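Local coordinates for RNA-dependent RNA Polymerase (Bombyx mori cytoplasmic polyhedrosis virus, PDB 6TZ0), which catalyses RNA-templated RNA synthesis inside the viral capsid, transcribing the double-stranded genome conservatively into plus strands and probably also making the minus strands, at residues A523-D528 with G1063-S1068; D766-V771 with P1145-F1150. All blocks are in the same frame, centred on the assembly; numbering follows the deposited sequence.

Contact 1 (A523-D528 with G1063-S1068)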
loop_
_atom_site.group_PDB
_atom_site.type_symbol
_atom_site.label_atom_id
_atom_site.label_comp_id
_atom_site.label_asym_id
_atom_site.label_seq_id
_atom_site.Cartn_x
_atom_site.Cartn_y
_atom_site.Cartn_z
ATOM N N ALA A 523 -5.127 16.964 -7.067
ATOM C CA ALA A 523 -6.452 17.558 -7.016
ATOM C C ALA A 523 -7.325 17.168 -8.195
ATOM O O ALA A 523 -8.506 17.526 -8.209
ATOM C CB ALA A 523 -6.355 19.087 -6.951
ATOM N N GLY A 524 -6.780 16.459 -9.179
ATOM C CA GLY A 524 -7.556 16.010 -10.312
ATOM C C GLY A 524 -7.764 17.034 -11.399
ATOM O O GLY A 524 -8.464 16.743 -12.373
ATOM N N ASN A 525 -7.179 18.221 -11.272
ATOM C CA ASN A 525 -7.307 19.251 -12.292
ATOM C C ASN A 525 -5.930 19.724 -12.737
ATOM O O ASN A 525 -4.925 19.066 -12.457
ATOM C CB ASN A 525 -8.179 20.411 -11.800
ATOM C CG ASN A 525 -7.723 20.984 -10.475
ATOM O OD1 ASN A 525 -6.692 20.599 -9.929
ATOM N ND2 ASN A 525 -8.512 21.898 -9.935
ATOM N N ALA A 526 -5.870 20.842 -13.450
ATOM C CA ALA A 526 -4.612 21.325 -14.002
ATOM C C ALA A 526 -3.678 21.962 -12.976
ATOM O O ALA A 526 -2.609 22.437 -13.369
ATOM C CB ALA A 526 -4.885 22.323 -15.127
ATOM N N PHE A 527 -4.023 21.993 -11.684
ATOM C CA PHE A 527 -3.057 22.463 -10.699
ATOM C C PHE A 527 -1.938 21.464 -10.462
ATOM O O PHE A 527 -0.893 21.843 -9.927
ATOM C CB PHE A 527 -3.703 22.759 -9.345
ATOM C CG PHE A 527 -4.586 23.969 -9.325
ATOM C CD1 PHE A 527 -4.050 25.230 -9.499
ATOM C CD2 PHE A 527 -5.934 23.853 -9.018
ATOM C CE1 PHE A 527 -4.854 26.349 -9.454
ATOM C CE2 PHE A 527 -6.745 24.969 -8.954
ATOM C CZ PHE A 527 -6.206 26.218 -9.178
ATOM N N ASP A 528 -2.143 20.199 -10.827
ATOM C CA ASP A 528 -1.147 19.169 -10.569
ATOM C C ASP A 528 0.055 19.311 -11.484
ATOM O O ASP A 528 1.167 18.927 -11.111
ATOM C CB ASP A 528 -1.772 17.793 -10.759
ATOM C CG ASP A 528 -2.891 17.524 -9.785
ATOM O OD1 ASP A 528 -2.851 18.063 -8.663
ATOM O OD2 ASP A 528 -3.822 16.777 -10.150
ATOM N N GLY A 1063 -12.364 31.154 -19.351
ATOM C CA GLY A 1063 -11.041 31.356 -18.799
ATOM C C GLY A 1063 -10.550 30.146 -18.034
ATOM O O GLY A 1063 -11.168 29.079 -18.008
ATOM N N GLY A 1064 -9.411 30.338 -17.388
ATOM C CA GLY A 1064 -8.765 29.271 -16.660
ATOM C C GLY A 1064 -9.115 29.247 -15.192
ATOM O O GLY A 1064 -9.879 30.062 -14.688
ATOM N N LEU A 1065 -8.517 28.290 -14.500
ATOM C CA LEU A 1065 -8.808 28.056 -13.096
ATOM C C LEU A 1065 -7.801 28.788 -12.218
ATOM O O LEU A 1065 -6.623 28.903 -12.563
ATOM C CB LEU A 1065 -8.804 26.551 -12.811
ATOM C CG LEU A 1065 -7.542 25.688 -12.663
ATOM C CD1 LEU A 1065 -7.963 24.306 -12.252
ATOM C CD2 LEU A 1065 -6.671 25.607 -13.907
ATOM N N ASP A 1066 -8.278 29.306 -11.087
ATOM C CA ASP A 1066 -7.442 30.086 -10.186
ATOM C C ASP A 1066 -7.793 29.755 -8.745
ATOM O O ASP A 1066 -8.964 29.555 -8.417
ATOM C CB ASP A 1066 -7.611 31.588 -10.427
ATOM C CG ASP A 1066 -6.591 32.414 -9.671
ATOM O OD1 ASP A 1066 -5.424 32.453 -10.108
ATOM O OD2 ASP A 1066 -6.946 33.016 -8.638
ATOM N N ARG A 1067 -6.772 29.712 -7.886
ATOM C CA ARG A 1067 -6.953 29.383 -6.477
ATOM C C ARG A 1067 -7.262 30.590 -5.607
ATOM O O ARG A 1067 -7.760 30.418 -4.492
ATOM C CB ARG A 1067 -5.708 28.680 -5.924
ATOM C CG ARG A 1067 -4.447 29.531 -5.929
ATOM C CD ARG A 1067 -3.296 28.819 -5.228
ATOM N NE ARG A 1067 -2.922 27.568 -5.885
ATOM C CZ ARG A 1067 -2.008 27.467 -6.843
ATOM N NH1 ARG A 1067 -1.359 28.544 -7.264
ATOM N NH2 ARG A 1067 -1.740 26.284 -7.378
ATOM N N SER A 1068 -6.977 31.799 -6.084
ATOM C CA SER A 1068 -7.199 33.010 -5.310
ATOM C C SER A 1068 -8.370 33.839 -5.815
ATOM O O SER A 1068 -8.726 34.833 -5.173
ATOM C CB SER A 1068 -5.933 33.876 -5.315
ATOM O OG SER A 1068 -5.646 34.340 -6.625
#
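Leu1065 and Phe527 form the centre of this contact, the leucine reaching across so that its CD1 methyl lies under one face of the phenyl ring. This is a CH-pi contact, with CD1 4.0 Å from the centroid of the Phe527 ring and 30° off its normal. The same methyl rests against the Asn525 amide (ND2 to Leu1065 CD1, 3.4 Å), while the other branch, Leu1065 CD2, meets the CB of Ala526 at 3.9 Å. On the other side of the Phe527 ring plane comes Arg1067, whose NH2 approaches Phe527 CD1 obliquely to 3.3 Å; the two planes are inclined by 37°. A bend at chi3 (62°) folds the arginine chain back to the ring. No hydrogen bond joins the two segments.

Part of what sets these groups lies within each loop. A type I beta turn runs from Asn525 to Asp528, and the Asp528 carboxylate closes the loop by accepting from Ala523 N (OD1, 3.0 Å) and Gly524 N (OD2, 3.1 Å). In the partner, Asp1066 OD2 takes Ser1068 N in an Asx turn and also the Ser1068 hydroxyl. Outside anchors are Asn276, weakly hydrogen-bonded to Arg1067 NH1, and the Phe1149 backbone, bonded to Ala526. The contact thus joins the loop leading into helix 530-535 of the polymerase domain to the loop between helices 1054-1062 and 1074-1080 in the C-terminal region.

Contact 2 (D766-V771 with P1145-F1150)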
loop_
_atom_site.group_PDB
_atom_site.type_symbol
_atom_site.label_atom_id
_atom_site.label_comp_id
_atom_site.label_asym_id
_atom_site.label_seq_id
_atom_site.Cartn_x
_atom_site.Cartn_y
_atom_site.Cartn_z
ATOM N N ASP A 766 -12.980 10.855 -16.465
ATOM C CA ASP A 766 -11.528 10.711 -16.463
ATOM C C ASP A 766 -10.948 10.687 -17.869
ATOM O O ASP A 766 -9.796 11.086 -18.053
ATOM C CB ASP A 766 -11.102 9.440 -15.733
ATOM C CG ASP A 766 -11.388 9.484 -14.259
ATOM O OD1 ASP A 766 -11.463 10.591 -13.699
ATOM O OD2 ASP A 766 -11.526 8.403 -13.649
ATOM N N LEU A 767 -11.708 10.223 -18.858
ATOM C CA LEU A 767 -11.259 10.212 -20.246
ATOM C C LEU A 767 -11.577 11.489 -21.006
ATOM O O LEU A 767 -11.775 11.424 -22.216
ATOM C CB LEU A 767 -11.892 9.048 -21.008
ATOM C CG LEU A 767 -11.441 7.604 -20.874
ATOM C CD1 LEU A 767 -12.442 6.742 -21.593
ATOM C CD2 LEU A 767 -10.083 7.463 -21.512
ATOM N N LEU A 768 -11.660 12.641 -20.347
ATOM C CA LEU A 768 -12.345 13.760 -20.984
ATOM C C LEU A 768 -11.365 14.708 -21.671
ATOM O O LEU A 768 -11.607 15.139 -22.803
ATOM C CB LEU A 768 -13.202 14.494 -19.959
ATOM C CG LEU A 768 -14.449 15.194 -20.505
ATOM C CD1 LEU A 768 -15.462 15.256 -19.399
ATOM C CD2 LEU A 768 -14.202 16.574 -21.034
ATOM N N PHE A 769 -10.277 15.087 -20.995
ATOM C CA PHE A 769 -9.283 15.932 -21.649
ATOM C C PHE A 769 -8.151 15.144 -22.281
ATOM O O PHE A 769 -7.339 15.726 -23.000
ATOM C CB PHE A 769 -8.659 16.981 -20.715
ATOM C CG PHE A 769 -9.514 18.194 -20.468
ATOM C CD1 PHE A 769 -10.885 18.164 -20.626
ATOM C CD2 PHE A 769 -8.906 19.421 -20.281
ATOM C CE1 PHE A 769 -11.637 19.285 -20.439
ATOM C CE2 PHE A 769 -9.656 20.560 -20.105
ATOM C CZ PHE A 769 -11.029 20.490 -20.191
ATOM N N ARG A 770 -8.061 13.845 -22.030
ATOM C CA ARG A 770 -7.028 13.023 -22.639
ATOM C C ARG A 770 -7.499 12.372 -23.932
ATOM O O ARG A 770 -6.841 11.468 -24.448
ATOM C CB ARG A 770 -6.540 11.984 -21.632
ATOM C CG ARG A 770 -7.606 11.088 -21.080
ATOM C CD ARG A 770 -7.029 10.214 -19.993
ATOM N NE ARG A 770 -6.665 10.953 -18.790
ATOM C CZ ARG A 770 -6.030 10.414 -17.755
ATOM N NH1 ARG A 770 -5.686 9.138 -17.780
ATOM N NH2 ARG A 770 -5.742 11.144 -16.691
ATOM N N VAL A 771 -8.610 12.849 -24.479
ATOM C CA VAL A 771 -9.266 12.248 -25.628
ATOM C C VAL A 771 -9.306 13.295 -26.737
ATOM O O VAL A 771 -9.118 14.488 -26.500
ATOM C CB VAL A 771 -10.681 11.756 -25.251
ATOM C CG1 VAL A 771 -11.691 12.890 -25.227
ATOM C CG2 VAL A 771 -11.131 10.624 -26.082
ATOM N N PRO A 1145 -13.395 17.568 -10.900
ATOM C CA PRO A 1145 -12.133 18.187 -11.333
ATOM C C PRO A 1145 -11.533 17.573 -12.587
ATOM O O PRO A 1145 -10.870 18.290 -13.342
ATOM C CB PRO A 1145 -11.217 17.994 -10.119
ATOM C CG PRO A 1145 -12.141 17.860 -8.975
ATOM C CD PRO A 1145 -13.328 17.127 -9.498
ATOM N N ARG A 1146 -11.723 16.274 -12.831
ATOM C CA ARG A 1146 -11.293 15.694 -14.099
ATOM C C ARG A 1146 -12.152 16.167 -15.257
ATOM O O ARG A 1146 -11.702 16.145 -16.406
ATOM C CB ARG A 1146 -11.330 14.169 -14.031
ATOM C CG ARG A 1146 -10.330 13.570 -13.082
ATOM C CD ARG A 1146 -8.939 13.704 -13.651
ATOM N NE ARG A 1146 -7.924 13.140 -12.772
ATOM C CZ ARG A 1146 -6.621 13.220 -13.006
ATOM N NH1 ARG A 1146 -5.762 12.683 -12.155
ATOM N NH2 ARG A 1146 -6.181 13.837 -14.092
ATOM N N GLN A 1147 -13.378 16.591 -14.973
ATOM C CA GLN A 1147 -14.282 17.080 -16.002
ATOM C C GLN A 1147 -13.942 18.518 -16.381
ATOM O O GLN A 1147 -13.878 18.860 -17.564
ATOM C CB GLN A 1147 -15.720 16.959 -15.492
ATOM C CG GLN A 1147 -16.795 17.211 -16.515
ATOM C CD GLN A 1147 -18.182 17.035 -15.943
ATOM O OE1 GLN A 1147 -18.347 16.841 -14.741
ATOM N NE2 GLN A 1147 -19.185 17.076 -16.804
ATOM N N LEU A 1148 -13.740 19.370 -15.379
ATOM C CA LEU A 1148 -13.347 20.768 -15.573
ATOM C C LEU A 1148 -11.850 20.907 -15.297
ATOM O O LEU A 1148 -11.422 21.518 -14.320
ATOM C CB LEU A 1148 -14.169 21.679 -14.656
ATOM C CG LEU A 1148 -15.585 22.206 -14.944
ATOM C CD1 LEU A 1148 -15.628 23.239 -16.013
ATOM C CD2 LEU A 1148 -16.518 21.108 -15.354
ATOM N N PHE A 1149 -11.049 20.323 -16.186
ATOM C CA PHE A 1149 -9.625 20.136 -15.916
ATOM C C PHE A 1149 -8.838 21.434 -16.091
ATOM O O PHE A 1149 -8.211 21.918 -15.146
ATOM C CB PHE A 1149 -9.095 19.025 -16.824
ATOM C CG PHE A 1149 -7.660 18.647 -16.599
ATOM C CD1 PHE A 1149 -7.306 17.808 -15.558
ATOM C CD2 PHE A 1149 -6.677 19.080 -17.465
ATOM C CE1 PHE A 1149 -5.987 17.446 -15.362
ATOM C CE2 PHE A 1149 -5.364 18.719 -17.275
ATOM C CZ PHE A 1149 -5.017 17.902 -16.222
ATOM N N PHE A 1150 -8.859 22.014 -17.291
ATOM C CA PHE A 1150 -8.288 23.339 -17.518
ATOM C C PHE A 1150 -9.270 24.475 -17.285
ATOM O O PHE A 1150 -8.850 25.634 -17.255
ATOM C CB PHE A 1150 -7.744 23.486 -18.944
ATOM C CG PHE A 1150 -6.397 22.873 -19.153
ATOM C CD1 PHE A 1150 -5.266 23.477 -18.639
ATOM C CD2 PHE A 1150 -6.254 21.733 -19.917
ATOM C CE1 PHE A 1150 -4.021 22.927 -18.845
ATOM C CE2 PHE A 1150 -5.013 21.182 -20.130
ATOM C CZ PHE A 1150 -3.893 21.782 -19.595
#
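Phe769 and Phe1149 meet through their first torsions: Phe769 has CG beside its backbone N, which swings the ring out to the other segment, whereas Phe1149 has CG anti to the backbone N (chi1 -176°), which carries its own ring away and leaves CB to face Phe769. The result is a CH-pi contact, with Phe1149 CB 3.7 Å from the centroid of the Phe769 ring and 22° off the normal. The two rings meet obliquely, their planes 65° apart. Phe1150 turns its ring edge to Phe769, whose CD2 lies 3.5 Å from Phe1150 CD2. Beyond the aromatic cluster, Leu768 CD1 packs on the aliphatic CG of Gln1147 (3.7 Å), whose amide NE2 is engaged by the carbonyl oxygens of Met863 and Thr865.

Asp766 ends helix 754-766, and from Leu767 the chain runs as a loop to helix 774-786, probably in the thumb. The partner segment belongs to the C-terminal region, probably part of the bracelet domain, which in reoviral polymerases encircles one side of the fingers-palm-thumb core.

At the more polar side, Asp766 OD1 lies against the methylene CG of Arg1146, 3.2 Å away, rather than against its nitrogens; NE is 4.5 Å from OD1, and the oxygen stands well out of the guanidinium plane. No N-H points at it, so any attraction is probably a longer-range one between charges, beyond a salt bridge. Arg1146 NH2 comes to the edge of the Arg770 guanidinium, 3.8 Å from NH2 of that arginine, with the planes nearly perpendicular. Arg770 NH1 has a weak hydrogen bond to the Phe735 carbonyl.

In the fold
Both contacts involve the C-terminal region, tying it to the polymerase domain loop 523-528 and to the loop after helix 754-766. Contact 2 is buried, its centre about 13 Å from the chain centre; contact 1, with its centre at about 19 Å, is only partly buried and grades into exposed arginine. Accordingly contact 2 packs three phenylalanines from two loops, while contact 1 rests on one phenylalanine between a leucine and a guanidinium. Neither pair of segments is joined by a hydrogen bond, yet the contacts themselves are: Ala526 N probably donates to Phe1149 O (3.1 Å). The loop 1145-1150 therefore lies against both 523-528 and 766-771, and the centres of the two contacts lie about 12 Å apart.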